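Local coordinates for protein oxidoreductase, short-chain dehydrogenase/reductase family (Aeromonas hydrophila subsp. hydrophila, PDB 3L6E) that probably acts as a nucleotide-dependent oxidoreductase of the short-chain dehydrogenase/reductase family, perhaps reducing 3-dehydrosphinganine in sphingolipid metabolism, at residues 9-14 / 30-35. Numbering follows the deposited sequence.
Sequences TGAGSG and VSMMGR. With SO4 (sulfate ion), chain C.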
loop_
_atom_site.group_PDB
_atom_site.type_symbol
_atom_site.label_atom_id
_atom_site.label_comp_id
_atom_site.label_asym_id
_atom_site.label_seq_id
_atom_site.Cartn_x
_atom_site.Cartn_y
_atom_site.Cartn_z
ATOM N N THR A 9 -2.045 -18.165 -7.982
ATOM C CA THR A 9 -2.085 -18.412 -9.407
ATOM C C THR A 9 -0.897 -17.759 -10.084
ATOM O O THR A 9 -0.235 -16.929 -9.503
ATOM C CB THR A 9 -3.353 -17.885 -10.045
ATOM O OG1 THR A 9 -3.411 -16.479 -9.872
ATOM C CG2 THR A 9 -4.552 -18.495 -9.428
ATOM N N GLY A 10 -0.631 -18.152 -11.315
ATOM C CA GLY A 10 0.518 -17.657 -12.036
ATOM C C GLY A 10 1.749 -17.917 -11.216
ATOM O O GLY A 10 2.615 -17.069 -11.087
ATOM N N ALA A 11 1.808 -19.109 -10.647
ATOM C CA ALA A 11 2.856 -19.432 -9.666
ATOM C C ALA A 11 4.220 -19.643 -10.313
ATOM O O ALA A 11 5.248 -19.607 -9.637
ATOM C CB ALA A 11 2.460 -20.666 -8.867
ATOM N N GLY A 12 4.211 -19.871 -11.621
ATOM C CA GLY A 12 5.444 -20.000 -12.409
ATOM C C GLY A 12 6.081 -18.681 -12.832
ATOM O O GLY A 12 7.198 -18.680 -13.327
ATOM N N SER A 13 5.379 -17.558 -12.649
ATOM C CA SER A 13 5.954 -16.223 -12.938
ATOM C C SER A 13 7.024 -15.855 -11.901
ATOM O O SER A 13 7.032 -16.396 -10.789
ATOM C CB SER A 13 4.852 -15.157 -12.958
ATOM O OG SER A 13 4.226 -15.059 -11.677
ATOM N N GLY A 14 7.934 -14.952 -12.262
ATOM C CA GLY A 14 8.994 -14.514 -11.347
ATOM C C GLY A 14 8.345 -14.021 -10.068
ATOM O O GLY A 14 8.795 -14.333 -8.957
ATOM N N VAL A 30 1.040 -23.835 0.330
ATOM C CA VAL A 30 0.671 -23.085 -0.869
ATOM C C VAL A 30 0.253 -23.990 -2.009
ATOM O O VAL A 30 1.016 -24.845 -2.413
ATOM C CB VAL A 30 1.818 -22.129 -1.318
ATOM C CG1 VAL A 30 1.408 -21.347 -2.527
ATOM C CG2 VAL A 30 2.179 -21.178 -0.213
ATOM N N SER A 31 -0.974 -23.813 -2.500
ATOM C CA SER A 31 -1.405 -24.499 -3.709
ATOM C C SER A 31 -1.012 -23.634 -4.906
ATOM O O SER A 31 -1.607 -22.566 -5.141
ATOM C CB SER A 31 -2.909 -24.731 -3.699
ATOM O OG SER A 31 -3.241 -25.770 -2.811
HETATM N N MSE A 32 0.009 -24.070 -5.628
HETATM C CA MSE A 32 0.520 -23.296 -6.764
HETATM C C MSE A 32 -0.270 -23.621 -8.025
HETATM O O MSE A 32 -0.310 -24.768 -8.447
HETATM C CB MSE A 32 2.004 -23.599 -6.992
HETATM C CG MSE A 32 2.873 -23.445 -5.757
HETATM SE SE MSE A 32 4.742 -23.879 -6.100
HETATM C CE MSE A 32 4.542 -25.699 -6.759
HETATM N N MSE A 33 -0.892 -22.622 -8.630
HETATM C CA MSE A 33 -1.547 -22.842 -9.924
HETATM C C MSE A 33 -0.811 -22.142 -11.055
HETATM O O MSE A 33 -0.480 -20.968 -10.937
HETATM C CB MSE A 33 -2.998 -22.387 -9.892
HETATM C CG MSE A 33 -3.841 -23.167 -8.885
HETATM SE SE MSE A 33 -5.673 -22.538 -8.898
HETATM C CE MSE A 33 -6.331 -23.620 -7.393
ATOM N N GLY A 34 -0.567 -22.873 -12.142
ATOM C CA GLY A 34 0.153 -22.328 -13.278
ATOM C C GLY A 34 -0.046 -23.100 -14.565
ATOM O O GLY A 34 -0.414 -24.274 -14.558
ATOM N N ARG A 35 0.186 -22.415 -15.678
ATOM C CA ARG A 35 0.059 -23.003 -17.017
ATOM C C ARG A 35 1.272 -23.854 -17.395
ATOM O O ARG A 35 1.173 -24.735 -18.245
ATOM C CB ARG A 35 -0.086 -21.876 -18.041
ATOM C CG ARG A 35 -1.460 -21.710 -18.639
ATOM C CD ARG A 35 -1.466 -22.156 -20.096
ATOM N NE ARG A 35 -1.700 -23.592 -20.258
ATOM C CZ ARG A 35 -1.958 -24.188 -21.423
ATOM N NH1 ARG A 35 -2.017 -23.480 -22.553
ATOM N NH2 ARG A 35 -2.158 -25.497 -21.461
HETATM S S SO4 C . 2.328 -19.581 -15.168
HETATM O O1 SO4 C . 3.295 -20.485 -15.773
HETATM O O2 SO4 C . 0.986 -19.825 -15.690
HETATM O O3 SO4 C . 2.367 -19.877 -13.742
HETATM O O4 SO4 C . 2.713 -18.195 -15.454
#
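The glycine-rich turn of the Rossmann fold, TGAGSG, meets the end of strand 29-34 where Ala11 touches Met32 and Met33. Ala11 N donates to Met33 O at 3.0 Å with an N-H...O angle of 164°, the donor tilted from the carbonyl plane; this bond ties the turn to the neighbouring parallel strand. Beside it the Ala11 methyl packs on Met32, CB to CB 3.5 Å. With its CG anti to the carbonyl carbon (chi1 -52°) and a bend at chi3, the selenomethionine Met32 carries its end away from the turn, toward helix 37-47, whose Leu40 touches both residues. Thr9 and Met33 project from the other face, where Thr9 CG2 lies 4.2 Å from Met33 CB, and Thr9 OG1 is held by Cys84 N of the next strand. Gly10 to Ser13 form a type I turn: Gly10 O accepts from Ser13 N. Ser13 OG, 2.6 Å from Gly10 O and in its carbonyl plane, is a second donor and also N-caps helix 14-25 at Gly16 N. A sulfate, most likely picked up during crystallisation, bridges the segments: Gly12 N reaches its O3 at 2.8 Å and Arg35 N its O2 at 2.7 Å, the latter nearly straight at 172°; Arg36 NE adds a third bond. Gly34 CA lies 3.3 Å from sulfate O3, so the backbone passes close beside the anion. Such a TGxxxGxG turn beside the second strand is characteristic of the cofactor-binding end of the Rossmann fold in classical short-chain dehydrogenases; the sulfate is consistent with a place for a cofactor phosphate.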